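Local coordinates for protein glycerophosphodiester phosphodiesterase (Thermotoga maritima, PDB 1O1Z) that belongs to the glycerophosphodiester phosphodiesterase family and folds as a single-chain TIM barrel of parallel strands wrapped by helices, at residues I108-R113 with L136-E141; I130-D135 with G149-E154. All coordinates share one frame; numbering follows the deposited sequence.

How the interactions relate
From the N terminus, the chain first passes along 108-113, the end of strand 105-110 and the loop after it, then through helix 116-123 into 130-135, straight on into helix 136-142, and finally to 149-154. Interaction 1 closes a loop of 22 residues from 108-113 to the helix, and interaction 2 one of 13 residues between neighbouring strands. The two loops cross, since their segments alternate, and the centres of the two contacts lie about 7 Å apart. Together they tie three consecutive strands of the barrel to a helix on its outside. They also touch directly: Asp140 OD1 probably hydrogen-bonds Tyr150 OH at 2.6 Å, and Ile108 N probably bonds Ile130 O at 2.8 Å.

Interaction 1. Residues I108-R113 with L136-E141; sequences IEIKER and LDLLDE
At the outer layer of the TIM barrel, the loop that follows strand 105-110 reaches across to the short helix 136-142, and Arg113 and Leu138 make most of the contact. The guanidinium lies flat on the leucine: Leu138 CD1 sits 3.5 Å above its plane, over its centre, and is 3.6 Å from Arg113 CZ. A chi1 of 163° sends CG away from the backbone N, and with the bend at chi3 the arginine runs antiparallel to the Leu138 side chain and brings NH2 to Glu141. The salt bridge Arg113 NH2 to Glu141 OE1 measures 3.0 Å but is bent, 146° at the hydrogen; OE1 lies somewhat off the guanidinium plane and is met from above the carboxylate plane. Water 1, at the guanidinium edge and in its plane, accepts from Arg113 NH1 at 2.6 Å and donates to Glu141 OE1 at 2.7 Å. The two links probably restrict rotation of the guanidinium. Deeper in, Ile110 CG2 meets Leu138 CD2 at 4.1 Å, the side chains crossing nearly at right angles. On the helix, Asp137 turns to Arg166 of helix 160-170. The loop ending one strand is thereby bound to the helix following the next, in a beta/alpha barrel.

Interaction 2. Residues I130-D135 with G149-E154; sequences IFSSFD and GYLIDE
Leu151 CB stands almost exactly over the middle of the Phe134 ring, 3.5 Å from its centroid and 8° off the normal, a CH-pi contact just past the end of strand 129-133. Phe134 CG lies beside the backbone N (chi1 -71°), and this lays the ring against Leu151. Asp153 adds its CB, 3.7 Å from Phe134 CE1; its OD1 accepts from the backbone N of both Glu155 and Asn156. Upstream, the two strands pair in parallel, their axes 26° apart. Gly149 N donates to Phe131 O at 2.8 Å, and Leu151 N to Ser133 O at 3.0 Å. Between these bonds Ser132 CA makes a CA-H...O contact of 3.2 Å with Gly149 O. The Ser132 side chain lies against Leu151, with Ser132 OG 3.7 Å from Leu151 CD1, while Asn107 hydrogen-bonds that hydroxyl. As strand 129-133 ends, Ser133 OG accepts from Asp135 N in an ST turn, and Asp135 then N-caps helix 136-142 through Leu138 N. Adjacent parallel strands joined through an intervening helix form a beta-alpha-beta crossover, the repeating unit of the TIM barrel.

Interaction 1. Residues I108-R113 with L136-E141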
ATOM      1  N   ILE A 108       3.387  -1.381   2.938  1.00  9.40           N
ATOM      2  CA  ILE A 108       3.225  -0.355   3.957  1.00  8.10           C
ATOM      3  C   ILE A 108       3.292   1.009   3.313  1.00 10.60           C
ATOM      4  O   ILE A 108       4.347   1.411   2.853  1.00  9.67           O
ATOM      5  CB  ILE A 108       4.355  -0.498   5.006  1.00  9.18           C
ATOM      6  CG1 ILE A 108       4.351  -1.876   5.664  1.00 10.60           C
ATOM      7  CG2 ILE A 108       4.271   0.576   6.072  1.00 10.28           C
ATOM      8  CD1 ILE A 108       5.599  -2.195   6.447  1.00 11.34           C
ATOM      9  N   GLU A 109       2.175   1.733   3.306  1.00 10.12           N
ATOM     10  CA  GLU A 109       2.155   3.099   2.822  1.00  9.46           C
ATOM     11  C   GLU A 109       2.486   4.011   3.985  1.00 10.69           C
ATOM     12  O   GLU A 109       1.767   4.070   4.984  1.00 11.33           O
ATOM     13  CB  GLU A 109       0.829   3.497   2.172  1.00 12.38           C
ATOM     14  CG  GLU A 109       0.907   4.942   1.684  1.00 14.08           C
ATOM     15  CD  GLU A 109      -0.340   5.534   1.073  1.00 16.03           C
ATOM     16  OE1 GLU A 109      -1.290   4.798   0.751  1.00 20.39           O
ATOM     17  OE2 GLU A 109      -0.357   6.784   0.939  1.00 17.46           O
ATOM     18  N   ILE A 110       3.559   4.768   3.826  1.00 11.24           N
ATOM     19  CA  ILE A 110       3.996   5.712   4.836  1.00 10.49           C
ATOM     20  C   ILE A 110       3.193   6.988   4.660  1.00 10.56           C
ATOM     21  O   ILE A 110       3.327   7.682   3.643  1.00 11.81           O
ATOM     22  CB  ILE A 110       5.477   6.043   4.669  1.00 12.40           C
ATOM     23  CG1 ILE A 110       6.341   4.796   4.517  1.00 19.30           C
ATOM     24  CG2 ILE A 110       5.902   6.932   5.840  1.00 13.84           C
ATOM     25  CD1 ILE A 110       6.486   4.050   5.738  1.00 18.08           C
ATOM     26  N   LYS A 111       2.394   7.353   5.658  1.00 10.74           N
ATOM     27  CA  LYS A 111       1.578   8.555   5.563  1.00 10.35           C
ATOM     28  C   LYS A 111       2.254   9.821   6.109  1.00 11.43           C
ATOM     29  O   LYS A 111       1.809  10.937   5.815  1.00 15.08           O
ATOM     30  CB  LYS A 111       0.246   8.329   6.310  1.00 11.28           C
ATOM     31  CG  LYS A 111      -0.672   7.309   5.673  1.00 13.64           C
ATOM     32  CD  LYS A 111      -1.108   7.776   4.263  1.00 22.57           C
ATOM     33  CE  LYS A 111      -2.385   7.164   3.772  1.00 31.16           C
ATOM     34  NZ  LYS A 111      -2.705   7.672   2.384  1.00 31.32           N
ATOM     35  N   GLU A 112       3.291   9.613   6.926  1.00 11.10           N
ATOM     36  CA  GLU A 112       4.011  10.664   7.647  1.00 15.00           C
ATOM     37  C   GLU A 112       5.505  10.404   7.614  1.00 11.63           C
ATOM     38  O   GLU A 112       5.947   9.325   8.021  1.00 12.23           O
ATOM     39  CB  GLU A 112       3.582  10.653   9.126  1.00 17.14           C
ATOM     40  CG  GLU A 112       2.111  10.816   9.320  1.00 18.01           C
ATOM     41  CD  GLU A 112       1.681  10.701  10.774  1.00 15.98           C
ATOM     42  OE1 GLU A 112       2.480  10.199  11.626  1.00 14.74           O
ATOM     43  OE2 GLU A 112       0.538  11.088  11.024  1.00 18.46           O
ATOM     44  N   ARG A 113       6.291  11.379   7.143  1.00 11.20           N
ATOM     45  CA  ARG A 113       7.752  11.225   7.149  1.00  9.93           C
ATOM     46  C   ARG A 113       8.288  10.886   8.520  1.00 10.84           C
ATOM     47  O   ARG A 113       9.214  10.100   8.656  1.00 12.54           O
ATOM     48  CB  ARG A 113       8.458  12.474   6.606  1.00 11.58           C
ATOM     49  CG  ARG A 113       9.967  12.575   6.941  1.00 16.34           C
ATOM     50  CD  ARG A 113      10.648  13.839   6.391  1.00 13.61           C
ATOM     51  NE  ARG A 113      10.881  13.745   4.929  1.00 14.13           N
ATOM     52  CZ  ARG A 113      11.973  13.261   4.382  1.00 16.13           C
ATOM     53  NH1 ARG A 113      12.915  12.760   5.189  1.00 22.32           N
ATOM     54  NH2 ARG A 113      12.138  13.269   3.040  1.00 17.49           N
ATOM     55  N   LEU A 136       7.917  11.030  -2.812  1.00 10.86           N
ATOM     56  CA  LEU A 136       8.914  10.286  -3.553  1.00  9.44           C
ATOM     57  C   LEU A 136      10.324  10.579  -3.015  1.00  8.40           C
ATOM     58  O   LEU A 136      11.165   9.685  -2.963  1.00  8.93           O
ATOM     59  CB  LEU A 136       8.811  10.584  -5.049  1.00 10.02           C
ATOM     60  CG  LEU A 136       7.396  10.399  -5.611  1.00 11.30           C
ATOM     61  CD1 LEU A 136       7.504  10.561  -7.123  1.00 15.89           C
ATOM     62  CD2 LEU A 136       6.775   9.085  -5.242  1.00 12.47           C
ATOM     63  N   ASP A 137      10.574  11.816  -2.604  1.00  8.10           N
ATOM     64  CA  ASP A 137      11.883  12.170  -2.047  1.00  8.68           C
ATOM     65  C   ASP A 137      12.158  11.374  -0.780  1.00  9.81           C
ATOM     66  O   ASP A 137      13.288  10.979  -0.531  1.00  8.74           O
ATOM     67  CB  ASP A 137      12.011  13.640  -1.721  1.00  8.99           C
ATOM     68  CG  ASP A 137      11.971  14.553  -2.926  1.00 15.44           C
ATOM     69  OD1 ASP A 137      11.997  14.099  -4.099  1.00 15.26           O
ATOM     70  OD2 ASP A 137      11.947  15.800  -2.752  1.00 14.03           O
ATOM     71  N   LEU A 138      11.153  11.179   0.056  1.00  7.06           N
ATOM     72  CA  LEU A 138      11.326  10.420   1.296  1.00  7.03           C
ATOM     73  C   LEU A 138      11.846   9.023   0.989  1.00  9.14           C
ATOM     74  O   LEU A 138      12.778   8.533   1.635  1.00  9.84           O
ATOM     75  CB  LEU A 138      10.012  10.343   2.063  1.00  8.59           C
ATOM     76  CG  LEU A 138       9.981   9.362   3.237  1.00 10.90           C
ATOM     77  CD1 LEU A 138      10.954   9.813   4.303  1.00 11.77           C
ATOM     78  CD2 LEU A 138       8.560   9.240   3.757  1.00 14.61           C
ATOM     79  N   LEU A 139      11.243   8.395  -0.015  1.00  7.47           N
ATOM     80  CA  LEU A 139      11.640   7.025  -0.372  1.00  7.45           C
ATOM     81  C   LEU A 139      13.076   7.028  -0.867  1.00  9.10           C
ATOM     82  O   LEU A 139      13.895   6.207  -0.444  1.00  9.31           O
ATOM     83  CB  LEU A 139      10.698   6.445  -1.426  1.00  8.61           C
ATOM     84  CG  LEU A 139       9.251   6.289  -0.938  1.00  8.34           C
ATOM     85  CD1 LEU A 139       8.338   5.914  -2.112  1.00 10.60           C
ATOM     86  CD2 LEU A 139       9.150   5.280   0.185  1.00 10.49           C
ATOM     87  N   ASP A 140      13.390   7.947  -1.771  1.00  7.98           N
ATOM     88  CA  ASP A 140      14.742   7.992  -2.339  1.00  7.00           C
ATOM     89  C   ASP A 140      15.810   8.316  -1.300  1.00  8.47           C
ATOM     90  O   ASP A 140      16.957   7.872  -1.441  1.00 11.75           O
ATOM     91  CB  ASP A 140      14.847   8.998  -3.459  1.00  8.26           C
ATOM     92  CG  ASP A 140      14.001   8.665  -4.664  1.00  7.89           C
ATOM     93  OD1 ASP A 140      13.669   7.493  -4.905  1.00  9.07           O
ATOM     94  OD2 ASP A 140      13.724   9.569  -5.482  1.00 12.12           O
ATOM     95  N   GLU A 141      15.462   9.124  -0.289  1.00  8.27           N
ATOM     96  CA  GLU A 141      16.413   9.524   0.727  1.00  8.34           C
ATOM     97  C   GLU A 141      16.611   8.504   1.835  1.00 10.37           C
ATOM     98  O   GLU A 141      17.732   8.342   2.338  1.00 12.45           O
ATOM     99  CB  GLU A 141      15.973  10.866   1.327  1.00  8.65           C
ATOM    100  CG  GLU A 141      16.059  12.009   0.345  1.00  9.98           C
ATOM    101  CD  GLU A 141      15.290  13.252   0.767  1.00 11.80           C
ATOM    102  OE1 GLU A 141      14.880  13.323   1.953  1.00 14.23           O
ATOM    103  OE2 GLU A 141      15.101  14.164  -0.078  1.00 11.48           O
TER
HETATM  104  O   HOH W   1      15.349  12.269   4.380  1.00 23.64           O

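Interaction 2. Residues I130-D135 with G149-E154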
ATOM      1  N   ILE A 130       6.914  -4.091   1.034  1.00  7.18           N
ATOM      2  CA  ILE A 130       7.061  -3.036   0.048  1.00  8.43           C
ATOM      3  C   ILE A 130       6.651  -1.732   0.715  1.00  9.31           C
ATOM      4  O   ILE A 130       5.538  -1.635   1.220  1.00 10.18           O
ATOM      5  CB  ILE A 130       6.164  -3.256  -1.185  1.00  9.99           C
ATOM      6  CG1 ILE A 130       6.468  -4.567  -1.881  1.00  9.89           C
ATOM      7  CG2 ILE A 130       6.350  -2.099  -2.172  1.00 13.13           C
ATOM      8  CD1 ILE A 130       5.348  -5.006  -2.863  1.00 14.80           C
ATOM      9  N   PHE A 131       7.550  -0.751   0.762  1.00  8.19           N
ATOM     10  CA  PHE A 131       7.253   0.577   1.328  1.00  7.92           C
ATOM     11  C   PHE A 131       6.821   1.484   0.212  1.00 11.41           C
ATOM     12  O   PHE A 131       7.507   1.579  -0.803  1.00 12.80           O
ATOM     13  CB  PHE A 131       8.488   1.162   2.020  1.00  7.55           C
ATOM     14  CG  PHE A 131       9.033   0.245   3.080  1.00 10.17           C
ATOM     15  CD1 PHE A 131       8.390   0.158   4.324  1.00 11.20           C
ATOM     16  CD2 PHE A 131      10.120  -0.579   2.827  1.00 13.06           C
ATOM     17  CE1 PHE A 131       8.899  -0.727   5.304  1.00 12.91           C
ATOM     18  CE2 PHE A 131      10.586  -1.451   3.806  1.00 16.89           C
ATOM     19  CZ  PHE A 131       9.948  -1.501   5.050  1.00 14.36           C
ATOM     20  N   SER A 132       5.713   2.184   0.377  1.00  9.19           N
ATOM     21  CA  SER A 132       5.286   3.108  -0.635  1.00  8.99           C
ATOM     22  C   SER A 132       4.886   4.421   0.003  1.00  9.00           C
ATOM     23  O   SER A 132       4.670   4.531   1.219  1.00 10.57           O
ATOM     24  CB  SER A 132       4.133   2.542  -1.462  1.00 11.30           C
ATOM     25  OG  SER A 132       3.022   2.201  -0.639  1.00 11.66           O
ATOM     26  N   SER A 133       4.839   5.445  -0.835  1.00  8.07           N
ATOM     27  CA  SER A 133       4.478   6.784  -0.400  1.00  8.40           C
ATOM     28  C   SER A 133       4.267   7.659  -1.617  1.00  8.42           C
ATOM     29  O   SER A 133       4.874   7.452  -2.678  1.00  9.11           O
ATOM     30  CB  SER A 133       5.571   7.395   0.486  1.00 10.23           C
ATOM     31  OG  SER A 133       5.197   8.687   0.963  1.00 12.51           O
ATOM     32  N   PHE A 134       3.414   8.685  -1.467  1.00  9.02           N
ATOM     33  CA  PHE A 134       3.347   9.740  -2.463  1.00  9.51           C
ATOM     34  C   PHE A 134       4.525  10.745  -2.329  1.00 10.03           C
ATOM     35  O   PHE A 134       4.751  11.575  -3.209  1.00 11.91           O
ATOM     36  CB  PHE A 134       1.999  10.495  -2.325  1.00 11.98           C
ATOM     37  CG  PHE A 134       0.791   9.699  -2.770  1.00 10.61           C
ATOM     38  CD1 PHE A 134       0.441   9.652  -4.108  1.00 10.90           C
ATOM     39  CD2 PHE A 134       0.039   8.984  -1.866  1.00 12.48           C
ATOM     40  CE1 PHE A 134      -0.681   8.932  -4.531  1.00 12.35           C
ATOM     41  CE2 PHE A 134      -1.061   8.237  -2.287  1.00 15.62           C
ATOM     42  CZ  PHE A 134      -1.400   8.215  -3.636  1.00 13.10           C
ATOM     43  N   ASP A 135       5.268  10.631  -1.215  1.00 10.29           N
ATOM     44  CA  ASP A 135       6.460  11.445  -0.937  1.00 10.00           C
ATOM     45  C   ASP A 135       7.680  10.748  -1.539  1.00 10.51           C
ATOM     46  O   ASP A 135       8.349   9.933  -0.904  1.00 10.51           O
ATOM     47  CB  ASP A 135       6.572  11.589   0.571  1.00 11.25           C
ATOM     48  CG  ASP A 135       7.589  12.589   1.027  1.00 14.17           C
ATOM     49  OD1 ASP A 135       8.502  12.980   0.244  1.00 12.43           O
ATOM     50  OD2 ASP A 135       7.532  13.036   2.227  1.00 14.04           O
ATOM     51  N   GLY A 149       8.077   1.533  -3.589  1.00 12.27           N
ATOM     52  CA  GLY A 149       7.243   1.831  -4.697  1.00 11.74           C
ATOM     53  C   GLY A 149       6.753   3.259  -4.628  1.00 11.03           C
ATOM     54  O   GLY A 149       6.255   3.745  -3.604  1.00 10.70           O
ATOM     55  N   TYR A 150       6.880   3.941  -5.748  1.00  9.70           N
ATOM     56  CA  TYR A 150       6.356   5.288  -5.851  1.00  8.58           C
ATOM     57  C   TYR A 150       4.847   5.232  -6.042  1.00  9.53           C
ATOM     58  O   TYR A 150       4.385   4.606  -6.984  1.00 10.65           O
ATOM     59  CB  TYR A 150       6.934   5.973  -7.075  1.00 10.00           C
ATOM     60  CG  TYR A 150       8.421   6.276  -7.075  1.00  8.76           C
ATOM     61  CD1 TYR A 150       9.140   6.497  -5.900  1.00  9.42           C
ATOM     62  CD2 TYR A 150       9.080   6.441  -8.287  1.00  8.57           C
ATOM     63  CE1 TYR A 150      10.487   6.886  -5.953  1.00  8.87           C
ATOM     64  CE2 TYR A 150      10.399   6.798  -8.338  1.00 10.84           C
ATOM     65  CZ  TYR A 150      11.098   6.986  -7.178  1.00 12.57           C
ATOM     66  OH  TYR A 150      12.445   7.338  -7.244  1.00 13.97           O
ATOM     67  N   LEU A 151       4.088   5.952  -5.213  1.00  8.23           N
ATOM     68  CA  LEU A 151       2.674   6.175  -5.458  1.00  8.01           C
ATOM     69  C   LEU A 151       2.567   7.415  -6.292  1.00 10.71           C
ATOM     70  O   LEU A 151       3.105   8.452  -5.917  1.00 10.65           O
ATOM     71  CB  LEU A 151       1.903   6.345  -4.152  1.00  8.26           C
ATOM     72  CG  LEU A 151       1.549   5.022  -3.506  1.00 10.27           C
ATOM     73  CD1 LEU A 151       1.297   5.155  -1.996  1.00 12.57           C
ATOM     74  CD2 LEU A 151       0.286   4.496  -4.205  1.00 11.09           C
ATOM     75  N   ILE A 152       1.842   7.320  -7.393  1.00  9.40           N
ATOM     76  CA  ILE A 152       1.737   8.420  -8.338  1.00 11.61           C
ATOM     77  C   ILE A 152       0.378   9.093  -8.256  1.00 13.88           C
ATOM     78  O   ILE A 152      -0.644   8.414  -8.290  1.00 12.85           O
ATOM     79  CB  ILE A 152       2.002   7.865  -9.754  1.00 14.41           C
ATOM     80  CG1 ILE A 152       3.359   7.145  -9.838  0.65 19.44           C
ATOM     81  CG2 ILE A 152       1.869   8.969 -10.782  1.00 23.59           C
ATOM     82  CD1 ILE A 152       3.553   6.378 -11.127  0.65 28.68           C
ATOM     83  N   ASP A 153       0.379  10.419  -8.139  1.00 15.35           N
ATOM     84  CA  ASP A 153      -0.851  11.213  -8.193  1.00 19.96           C
ATOM     85  C   ASP A 153      -0.700  12.256  -9.301  1.00 23.86           C
ATOM     86  O   ASP A 153       0.269  12.208 -10.076  1.00 23.43           O
ATOM     87  CB  ASP A 153      -1.215  11.796  -6.805  1.00 22.47           C
ATOM     88  CG  ASP A 153      -0.227  12.849  -6.291  1.00 28.58           C
ATOM     89  OD1 ASP A 153       0.475  13.483  -7.097  1.00 28.25           O
ATOM     90  OD2 ASP A 153      -0.108  13.123  -5.073  1.00 34.41           O
ATOM     91  N   GLU A 154      -1.641  13.193  -9.395  1.00 22.82           N
ATOM     92  CA  GLU A 154      -1.675  14.099 -10.541  1.00 28.40           C
ATOM     93  C   GLU A 154      -0.482  15.056 -10.583  1.00 28.58           C
ATOM     94  O   GLU A 154      -0.085  15.517 -11.661  1.00 32.58           O
ATOM     95  CB  GLU A 154      -2.981  14.906 -10.563  1.00 30.41           C
TER